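PDB 6PZ7: endoglucanase family 5 from Clostridium acetobutylicum ATCC 824, which probably hydrolyses internal beta-1,4-glucosidic bonds of cellulose and related plant cell-wall polysaccharides, as a broad-specificity endoglucanase of subfamily GH5_4. Local coordinates for residues A[102-107]-A[148-153]; A[143-148]-A[267-272]; A[162-167]-A[201-206]. All coordinates share one frame; numbering follows the deposited sequence.

Contacts 1 and 2 share Arg-148 and the loop that leaves strand 139-142 of the TIM barrel, and they touch where Ile-107 CD1 packs on Leu-144 CD2. Contact 2 lies deep, its centre about 4 Å from that of the chain, and joins the C-terminal ends of strands 139-142 and 265-270 through polar side chains, a water and a bound diol. Contact 1, about 16 Å out, is a surface meeting of two loops bridged by waters. Contact 3, about 18 Å out and partly buried, pairs two helices of the outer layer through a direct salt bridge; it is nested in the loop closed by contact 2 and touches it where Ile-167 CD1 meets Pro-147 O.

Contact 1 (A[102-107]-A[148-153]); sequences HDTSWI and RIVGSP
With chi1 62°, the OG1 of Thr-104 sits between its own N and carbonyl carbon, which leaves CG2 beside the backbone N and presents the two branches to different partners. Thr-104 CG2 meets the guanidinium of Arg-148 at NH1 (3.8 Å), coming at it obliquely. Thr-104 OG1 faces the methyl CG2 of Val-150 at 3.9 Å, the two side chains crossing at about a right angle. In Arg-148 chi1 is 70°, and the chain then runs extended from CG to NE, carrying its end toward Thr-104 although the side chain sets out in another direction. Its guanidinium is gripped mainly by neighbours in its own loop: NE forms a salt bridge with Glu-155, and NH1 is hydrogen-bonded to the carbonyl of Glu-146.

No direct hydrogen bond joins 102-107 to 148-153; water does the polar work. One lies in the guanidinium plane, accepting from Arg-148 NH1 at 3.1 Å while also hydrogen-bonded to His-102 ND1. Another donates to Ile-107 O (2.8 Å) and accepts from Arg-148 N, tying backbone to backbone. These are two loops of a TIM barrel, following strands 95-99 and 139-142, which are adjacent in the barrel wall.

Each loop is also braced internally. Trp-106 NE1 donates to Asp-103 OD1 at 2.9 Å, arriving from above the carboxylate plane, while Asp-103 O and Ile-107 CG1 lie over one face of the indole toward its rim. In the other loop, a type II beta turn runs from Ile-149 to Ser-152 with Gly-151 at its third position; Ile-149 O accepts from both the backbone N of Ser-152 and its OG, the latter at 2.9 Å.

Contact 2 (A[143-148]-A[267-272]); sequences TLNEPR and IGQFGS. Unlike the reference sequence in segment 267-272: Gln-269 (reference Glu). With EDO (1,2-ethanediol), chain C.
Asn-145, Glu-146 and Gln-269 meet through polar side chains alone, while the backbones of 143-148 and 267-272 stay well apart: the nearest CA atoms, those of Asn-145 and Gly-268, are 9.1 Å from each other. Gln-269 reaches across from the end of strand 265-270 with its chain extended beyond CG.

In direct approach, Asn-145 OD1 and Gln-269 OE1 lie 3.5 Å apart, the side chains crossing at about a right angle with their amide planes 27° from each other. Arg-57, which donates from NH2 to Asn-145 OD1 and from NH1 to Gln-269 OE1, probably offsets the repulsion of the two oxygens, helped by a water. Asn-145 holds CG anti to its N (chi1 173°), which swings the amide inward to this meeting. Nearby, Glu-146 OE2 comes within 3.8 Å of Gln-269 NE2.

That water adds a second link, accepting from Asn-145 ND2 at 3.0 Å and donating to Gln-269 OE1 at 2.8 Å. Each amide is thus engaged by both the water and Arg-57.

Bonds to the bound group fall on Glu-146, whose carboxylate stands at the end of an extended chain. Both hydroxyls of 1,2-ethanediol, probably from the crystallisation liquor, donate to it: diol O1 to Glu-146 OE1 and diol O2 to Glu-146 OE2, each at 2.6 Å. His-221 ND1 is a further hydrogen-bond partner, so OE2 of Glu-146 has a protein partner besides the diol.

In GH5 enzymes the acid/base and the nucleophile are glutamates at the C-terminal ends of barrel strands 4 and 7; Glu-146, in an Asn-Glu-Pro sequence after strand 139-142, probably corresponds to the former, and position 269, Glu in the reference sequence but an amide here as Gln-269, probably to the latter, in this (beta/alpha)8 active site.

Contact 3 (A[162-167]-A[201-206]); sequences ESRDVI and TAAMND
Arg-164 lays its guanidinium against helix 201-206 with one face and one edge both engaged. Ala-202 CB stands over the centre of the face, 3.8 Å above the plane, while Asp-206 OD2 meets the edge. There Arg-164 NE donates to Asp-206 OD2 at 2.8 Å in a nearly straight bond (168° at the hydrogen), forming a salt bridge. The oxygen lies in the guanidinium plane, but NE approaches it from above the carboxylate, and the two planes are turned 43° from each other. Arg-164 NH2 is more distant from Asp-206 OD2, at 3.4 Å, so the pairing is centred on NE and is not a two-pronged one.

The first two torsions carry Arg-164 CD onto the other helix's backbone, 3.5 Å from Ala-202 O and 3.7 Å from Ala-203 CA, and a bend at chi3 then turns NE toward Asp-206. CD thus touches the backbone of both alanines, the guanidinium face packs on Ala-202 CB, and NE takes the acid. NH1 is used by the loop just ahead of its own helix, where it is hydrogen-bonded to the carbonyl of Gly-158.

Both helices belong to the outer layer of the TIM barrel: helix 161-180 follows strand 139-142, and helix 201-206 follows the adjacent strand 190-193. Over these segments their axes approach to 10.1 Å at a crossing angle of -37°, running in broadly the same sense. The CA atoms come nearest where Arg-164 lies beside Asp-206. One turn further along helix 161-180, Asn-168 ND2 is hydrogen-bonded to the carbonyl O of Asp-206.

Contact 1 (A[102-107]-A[148-153])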
loop_
_atom_site.group_PDB
_atom_site.type_symbol
_atom_site.label_atom_id
_atom_site.label_comp_id
_atom_site.label_asym_id
_atom_site.label_seq_id
_atom_site.Cartn_x
_atom_site.Cartn_y
_atom_site.Cartn_z
ATOM N N HIS A 102 -3.697 -7.212 -6.627
ATOM C CA HIS A 102 -4.399 -8.517 -6.576
ATOM C C HIS A 102 -3.864 -9.441 -7.665
ATOM O O HIS A 102 -4.522 -9.732 -8.667
ATOM C CB HIS A 102 -5.900 -8.349 -6.747
ATOM C CG HIS A 102 -6.576 -7.572 -5.669
ATOM N ND1 HIS A 102 -6.370 -7.789 -4.331
ATOM C CD2 HIS A 102 -7.459 -6.546 -5.733
ATOM C CE1 HIS A 102 -7.089 -6.928 -3.616
ATOM N NE2 HIS A 102 -7.782 -6.182 -4.451
ATOM N N ASP A 103 -2.633 -9.891 -7.425
ATOM C CA ASP A 103 -1.800 -10.675 -8.338
ATOM C C ASP A 103 -1.390 -12.005 -7.713
ATOM O O ASP A 103 -0.443 -12.651 -8.170
ATOM C CB ASP A 103 -0.653 -9.791 -8.846
ATOM C CG ASP A 103 -1.139 -8.801 -9.917
ATOM O OD1 ASP A 103 -1.657 -9.294 -10.925
ATOM O OD2 ASP A 103 -0.999 -7.569 -9.730
ATOM N N THR A 104 -2.124 -12.425 -6.662
ATOM C CA THR A 104 -1.835 -13.708 -6.009
ATOM C C THR A 104 -2.094 -14.898 -6.912
ATOM O O THR A 104 -1.589 -16.000 -6.602
ATOM C CB THR A 104 -2.653 -13.901 -4.728
ATOM O OG1 THR A 104 -4.033 -13.912 -5.050
ATOM C CG2 THR A 104 -2.390 -12.791 -3.705
ATOM N N SER A 105 -2.830 -14.743 -8.001
ATOM C CA SER A 105 -3.085 -15.882 -8.874
ATOM C C SER A 105 -1.810 -16.386 -9.510
ATOM O O SER A 105 -1.734 -17.583 -9.846
ATOM C CB SER A 105 -4.094 -15.502 -9.960
ATOM O OG SER A 105 -3.616 -14.456 -10.770
ATOM N N TRP A 106 -0.796 -15.516 -9.726
ATOM C CA TRP A 106 0.439 -15.886 -10.390
ATOM C C TRP A 106 1.665 -15.627 -9.525
ATOM O O TRP A 106 2.743 -16.118 -9.852
ATOM C CB TRP A 106 0.561 -15.213 -11.777
ATOM C CG TRP A 106 0.549 -13.720 -11.740
ATOM C CD1 TRP A 106 -0.554 -12.910 -11.783
ATOM C CD2 TRP A 106 1.677 -12.871 -11.690
ATOM N NE1 TRP A 106 -0.168 -11.589 -11.754
ATOM C CE2 TRP A 106 1.201 -11.538 -11.682
ATOM C CE3 TRP A 106 3.053 -13.094 -11.617
ATOM C CZ2 TRP A 106 2.051 -10.448 -11.627
ATOM C CZ3 TRP A 106 3.894 -11.996 -11.576
ATOM C CH2 TRP A 106 3.405 -10.707 -11.575
ATOM N N ILE A 107 1.539 -14.915 -8.408
ATOM C CA ILE A 107 2.607 -14.731 -7.426
ATOM C C ILE A 107 2.262 -15.653 -6.262
ATOM O O ILE A 107 1.369 -15.330 -5.484
ATOM C CB ILE A 107 2.725 -13.278 -6.962
ATOM C CG1 ILE A 107 2.922 -12.328 -8.145
ATOM C CG2 ILE A 107 3.838 -13.149 -5.957
ATOM C CD1 ILE A 107 2.793 -10.863 -7.810
ATOM N N ARG A 148 0.764 -13.800 -0.283
ATOM C CA ARG A 148 0.268 -14.787 0.664
ATOM C C ARG A 148 -0.304 -15.973 -0.087
ATOM O O ARG A 148 -0.415 -15.954 -1.320
ATOM C CB ARG A 148 -0.800 -14.158 1.550
ATOM C CG ARG A 148 -2.107 -13.836 0.814
ATOM C CD ARG A 148 -2.992 -12.896 1.615
ATOM N NE ARG A 148 -4.308 -12.717 1.026
ATOM C CZ ARG A 148 -4.571 -11.913 0.023
ATOM N NH1 ARG A 148 -3.662 -11.147 -0.520
ATOM N NH2 ARG A 148 -5.817 -11.882 -0.467
ATOM N N ILE A 149 -0.675 -16.999 0.676
ATOM C CA ILE A 149 -1.359 -18.187 0.160
ATOM C C ILE A 149 -2.834 -18.085 0.528
ATOM O O ILE A 149 -3.223 -18.289 1.688
ATOM C CB ILE A 149 -0.728 -19.488 0.675
ATOM C CG1 ILE A 149 0.761 -19.533 0.316
ATOM C CG2 ILE A 149 -1.500 -20.701 0.118
ATOM C CD1 ILE A 149 1.059 -19.586 -1.109
ATOM N N VAL A 150 -3.659 -17.706 -0.441
ATOM C CA VAL A 150 -5.073 -17.525 -0.179
ATOM C C VAL A 150 -5.689 -18.874 0.184
ATOM O O VAL A 150 -5.472 -19.897 -0.489
ATOM C CB VAL A 150 -5.773 -16.907 -1.394
ATOM C CG1 VAL A 150 -7.273 -16.811 -1.153
ATOM C CG2 VAL A 150 -5.181 -15.537 -1.709
ATOM N N GLY A 151 -6.469 -18.891 1.264
ATOM C CA GLY A 151 -7.075 -20.104 1.755
ATOM C C GLY A 151 -6.227 -20.897 2.711
ATOM O O GLY A 151 -6.727 -21.883 3.272
ATOM N N SER A 152 -4.986 -20.503 2.951
ATOM C CA SER A 152 -4.243 -21.271 3.919
ATOM C C SER A 152 -4.630 -20.859 5.338
ATOM O O SER A 152 -5.112 -19.744 5.592
ATOM C CB SER A 152 -2.765 -21.082 3.713
ATOM O OG SER A 152 -2.426 -19.772 4.025
ATOM N N PRO A 153 -4.448 -21.769 6.297
ATOM C CA PRO A 153 -4.817 -21.416 7.681
ATOM C C PRO A 153 -4.088 -20.196 8.199
ATOM O O PRO A 153 -4.625 -19.482 9.043
ATOM C CB PRO A 153 -4.429 -22.673 8.485
ATOM C CG PRO A 153 -4.515 -23.802 7.488
ATOM C CD PRO A 153 -4.017 -23.174 6.184
HETATM O O HOH W 1 -4.070 -9.025 -2.804
HETATM O O HOH W 2 -0.623 -17.000 -3.922
HETATM O O HOH W 3 1.074 -13.522 -3.389
#

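Contact 2 (A[143-148]-A[267-272])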
loop_
_atom_site.group_PDB
_atom_site.type_symbol
_atom_site.label_atom_id
_atom_site.label_comp_id
_atom_site.label_asym_id
_atom_site.label_seq_id
_atom_site.Cartn_x
_atom_site.Cartn_y
_atom_site.Cartn_z
ATOM N N THR A 143 6.833 -3.479 -4.402
ATOM C CA THR A 143 7.018 -4.705 -5.181
ATOM C C THR A 143 5.777 -5.574 -5.236
ATOM O O THR A 143 5.424 -6.095 -6.303
ATOM C CB THR A 143 8.199 -5.491 -4.600
ATOM O OG1 THR A 143 7.936 -5.721 -3.226
ATOM C CG2 THR A 143 9.524 -4.766 -4.795
ATOM N N LEU A 144 5.130 -5.749 -4.081
ATOM C CA LEU A 144 4.040 -6.672 -3.845
ATOM C C LEU A 144 3.105 -6.012 -2.850
ATOM O O LEU A 144 3.531 -5.197 -2.023
ATOM C CB LEU A 144 4.557 -7.979 -3.249
ATOM C CG LEU A 144 5.641 -8.738 -4.033
ATOM C CD1 LEU A 144 6.224 -9.837 -3.189
ATOM C CD2 LEU A 144 5.030 -9.293 -5.305
ATOM N N ASN A 145 1.826 -6.412 -2.864
ATOM C CA ASN A 145 0.825 -5.841 -1.956
ATOM C C ASN A 145 0.737 -6.650 -0.660
ATOM O O ASN A 145 1.336 -6.283 0.357
ATOM C CB ASN A 145 -0.526 -5.787 -2.679
ATOM C CG ASN A 145 -1.633 -5.373 -1.758
ATOM O OD1 ASN A 145 -1.475 -4.424 -1.011
ATOM N ND2 ASN A 145 -2.756 -6.038 -1.809
ATOM N N GLU A 146 -0.002 -7.751 -0.676
ATOM C CA GLU A 146 -0.183 -8.633 0.473
ATOM C C GLU A 146 0.118 -10.063 0.033
ATOM O O GLU A 146 -0.777 -10.922 -0.076
ATOM C CB GLU A 146 -1.602 -8.512 1.005
ATOM C CG GLU A 146 -1.844 -7.136 1.629
ATOM C CD GLU A 146 -3.194 -6.939 2.226
ATOM O OE1 GLU A 146 -4.059 -7.845 2.121
ATOM O OE2 GLU A 146 -3.470 -5.845 2.795
ATOM N N PRO A 147 1.366 -10.339 -0.325
ATOM C CA PRO A 147 1.681 -11.650 -0.909
ATOM C C PRO A 147 1.447 -12.740 0.121
ATOM O O PRO A 147 1.891 -12.648 1.263
ATOM C CB PRO A 147 3.169 -11.527 -1.275
ATOM C CG PRO A 147 3.729 -10.478 -0.325
ATOM C CD PRO A 147 2.564 -9.476 -0.187
ATOM N N ARG A 148 0.764 -13.800 -0.283
ATOM C CA ARG A 148 0.268 -14.787 0.664
ATOM C C ARG A 148 -0.304 -15.973 -0.087
ATOM O O ARG A 148 -0.415 -15.954 -1.320
ATOM C CB ARG A 148 -0.800 -14.158 1.550
ATOM C CG ARG A 148 -2.107 -13.836 0.814
ATOM C CD ARG A 148 -2.992 -12.896 1.615
ATOM N NE ARG A 148 -4.308 -12.717 1.026
ATOM C CZ ARG A 148 -4.571 -11.913 0.023
ATOM N NH1 ARG A 148 -3.662 -11.147 -0.520
ATOM N NH2 ARG A 148 -5.817 -11.882 -0.467
ATOM N N ILE A 267 3.101 2.518 6.608
ATOM C CA ILE A 267 1.850 1.772 6.762
ATOM C C ILE A 267 1.002 2.156 5.553
ATOM O O ILE A 267 0.320 3.194 5.529
ATOM C CB ILE A 267 1.184 2.034 8.103
ATOM C CG1 ILE A 267 2.064 1.463 9.228
ATOM C CG2 ILE A 267 -0.207 1.419 8.115
ATOM C CD1 ILE A 267 1.590 1.800 10.643
ATOM N N GLY A 268 1.060 1.331 4.500
ATOM C CA GLY A 268 0.470 1.676 3.232
ATOM C C GLY A 268 -1.014 1.484 3.138
ATOM O O GLY A 268 -1.620 1.943 2.154
ATOM N N GLN A 269 -1.631 0.843 4.124
ATOM C CA GLN A 269 -3.083 0.781 4.283
ATOM C C GLN A 269 -3.407 0.811 5.767
ATOM O O GLN A 269 -2.915 -0.016 6.546
ATOM C CB GLN A 269 -3.713 -0.472 3.695
ATOM C CG GLN A 269 -3.475 -0.638 2.181
ATOM C CD GLN A 269 -4.157 -1.824 1.540
ATOM O OE1 GLN A 269 -3.794 -2.199 0.401
ATOM N NE2 GLN A 269 -5.037 -2.452 2.217
ATOM N N PHE A 270 -4.332 1.703 6.129
ATOM C CA PHE A 270 -5.061 1.668 7.404
ATOM C C PHE A 270 -6.409 2.306 7.132
ATOM O O PHE A 270 -6.628 2.897 6.083
ATOM C CB PHE A 270 -4.312 2.338 8.544
ATOM C CG PHE A 270 -4.417 3.858 8.600
ATOM C CD1 PHE A 270 -3.971 4.675 7.588
ATOM C CD2 PHE A 270 -4.954 4.469 9.736
ATOM C CE1 PHE A 270 -4.078 6.045 7.653
ATOM C CE2 PHE A 270 -5.046 5.847 9.815
ATOM C CZ PHE A 270 -4.600 6.632 8.775
ATOM N N GLY A 271 -7.314 2.243 8.090
ATOM C CA GLY A 271 -8.616 2.869 7.935
ATOM C C GLY A 271 -9.640 2.207 8.819
ATOM O O GLY A 271 -9.338 1.277 9.573
ATOM N N SER A 272 -10.870 2.705 8.708
ATOM C CA SER A 272 -12.024 2.135 9.410
ATOM C C SER A 272 -13.239 2.228 8.519
ATOM O O SER A 272 -13.335 3.131 7.677
ATOM C CB SER A 272 -12.268 2.883 10.734
ATOM O OG SER A 272 -12.562 4.271 10.486
HETATM C C1 EDO C . -7.119 -6.863 3.719
HETATM O O1 EDO C . -6.578 -7.100 2.409
HETATM C C2 EDO C . -6.594 -5.564 4.301
HETATM O O2 EDO C . -5.233 -5.714 4.711
HETATM O O HOH W 4 -4.601 -4.840 0.201
#

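Contact 3 (A[162-167]-A[201-206])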
loop_
_atom_site.group_PDB
_atom_site.type_symbol
_atom_site.label_atom_id
_atom_site.label_comp_id
_atom_site.label_asym_id
_atom_site.label_seq_id
_atom_site.Cartn_x
_atom_site.Cartn_y
_atom_site.Cartn_z
ATOM N N GLU A 162 8.010 -21.374 5.333
ATOM C CA GLU A 162 8.197 -21.535 3.884
ATOM C C GLU A 162 7.780 -20.288 3.128
ATOM O O GLU A 162 8.523 -19.772 2.306
ATOM C CB GLU A 162 7.366 -22.733 3.399
ATOM C CG GLU A 162 7.217 -22.783 1.884
ATOM C CD GLU A 162 6.468 -23.982 1.345
ATOM O OE1 GLU A 162 5.713 -24.650 2.130
ATOM O OE2 GLU A 162 6.556 -24.280 0.172
ATOM N N SER A 163 6.554 -19.803 3.366
ATOM C CA SER A 163 6.074 -18.694 2.554
ATOM C C SER A 163 6.811 -17.402 2.863
ATOM O O SER A 163 7.049 -16.594 1.962
ATOM C CB SER A 163 4.553 -18.554 2.669
ATOM O OG SER A 163 4.078 -18.555 4.035
ATOM N N ARG A 164 7.187 -17.190 4.132
ATOM C CA ARG A 164 7.994 -16.008 4.469
ATOM C C ARG A 164 9.342 -16.031 3.752
ATOM O O ARG A 164 9.825 -15.003 3.251
ATOM C CB ARG A 164 8.127 -15.880 5.984
ATOM C CG ARG A 164 6.818 -15.560 6.674
ATOM C CD ARG A 164 6.970 -15.252 8.133
ATOM N NE ARG A 164 7.478 -16.356 8.953
ATOM C CZ ARG A 164 6.740 -17.227 9.602
ATOM N NH1 ARG A 164 5.421 -17.190 9.510
ATOM N NH2 ARG A 164 7.324 -18.173 10.330
ATOM N N ASP A 165 9.961 -17.217 3.678
ATOM C CA ASP A 165 11.214 -17.376 2.940
ATOM C C ASP A 165 11.025 -17.019 1.475
ATOM O O ASP A 165 11.796 -16.228 0.909
ATOM C CB ASP A 165 11.698 -18.822 3.130
ATOM C CG ASP A 165 13.087 -19.078 2.617
ATOM O OD1 ASP A 165 13.892 -18.130 2.389
ATOM O OD2 ASP A 165 13.392 -20.277 2.426
ATOM N N VAL A 166 10.003 -17.573 0.840
ATOM C CA VAL A 166 9.788 -17.326 -0.582
ATOM C C VAL A 166 9.453 -15.858 -0.846
ATOM O O VAL A 166 9.900 -15.286 -1.849
ATOM C CB VAL A 166 8.749 -18.294 -1.165
ATOM C CG1 VAL A 166 8.472 -17.970 -2.633
ATOM C CG2 VAL A 166 9.233 -19.745 -1.011
ATOM N N ILE A 167 8.705 -15.205 0.030
ATOM C CA ILE A 167 8.461 -13.782 -0.177
ATOM C C ILE A 167 9.761 -12.999 -0.188
ATOM O O ILE A 167 9.905 -12.033 -0.948
ATOM C CB ILE A 167 7.464 -13.244 0.841
ATOM C CG1 ILE A 167 6.073 -13.799 0.480
ATOM C CG2 ILE A 167 7.513 -11.712 0.913
ATOM C CD1 ILE A 167 5.119 -13.693 1.537
ATOM N N THR A 201 4.357 -10.861 14.544
ATOM C CA THR A 201 5.745 -10.913 15.014
ATOM C C THR A 201 6.653 -11.720 14.079
ATOM O O THR A 201 7.724 -11.250 13.701
ATOM C CB THR A 201 5.776 -11.484 16.441
ATOM O OG1 THR A 201 4.909 -10.682 17.262
ATOM C CG2 THR A 201 7.194 -11.518 17.002
ATOM N N ALA A 202 6.232 -12.912 13.679
ATOM C CA ALA A 202 7.086 -13.752 12.852
ATOM C C ALA A 202 7.235 -13.177 11.451
ATOM O O ALA A 202 8.285 -13.348 10.806
ATOM C CB ALA A 202 6.567 -15.184 12.745
ATOM N N ALA A 203 6.183 -12.544 10.921
ATOM C CA ALA A 203 6.271 -11.909 9.607
ATOM C C ALA A 203 7.310 -10.800 9.613
ATOM O O ALA A 203 8.119 -10.678 8.688
ATOM C CB ALA A 203 4.894 -11.405 9.191
ATOM N N MET A 204 7.292 -9.967 10.646
ATOM C CA MET A 204 8.271 -8.894 10.728
ATOM C C MET A 204 9.663 -9.443 11.000
ATOM O O MET A 204 10.639 -8.946 10.437
ATOM C CB MET A 204 7.873 -7.871 11.786
ATOM C CG MET A 204 6.519 -7.201 11.500
ATOM S SD MET A 204 6.254 -5.638 12.393
ATOM C CE MET A 204 6.368 -6.241 14.078
ATOM N N ASN A 205 9.780 -10.491 11.813
ATOM C CA ASN A 205 11.105 -11.018 12.150
ATOM C C ASN A 205 11.790 -11.694 10.970
ATOM O O ASN A 205 13.029 -11.650 10.857
ATOM C CB ASN A 205 11.006 -12.008 13.310
ATOM C CG ASN A 205 10.918 -11.323 14.656
ATOM O OD1 ASN A 205 11.273 -10.149 14.810
ATOM N ND2 ASN A 205 10.466 -12.070 15.654
ATOM N N ASP A 206 11.036 -12.303 10.073
ATOM C CA ASP A 206 11.617 -13.072 8.996
ATOM C C ASP A 206 11.888 -12.266 7.734
ATOM O O ASP A 206 12.568 -12.775 6.826
ATOM C CB ASP A 206 10.782 -14.315 8.646
ATOM C CG ASP A 206 10.918 -15.445 9.652
ATOM O OD1 ASP A 206 11.755 -15.343 10.589
ATOM O OD2 ASP A 206 10.196 -16.472 9.473
#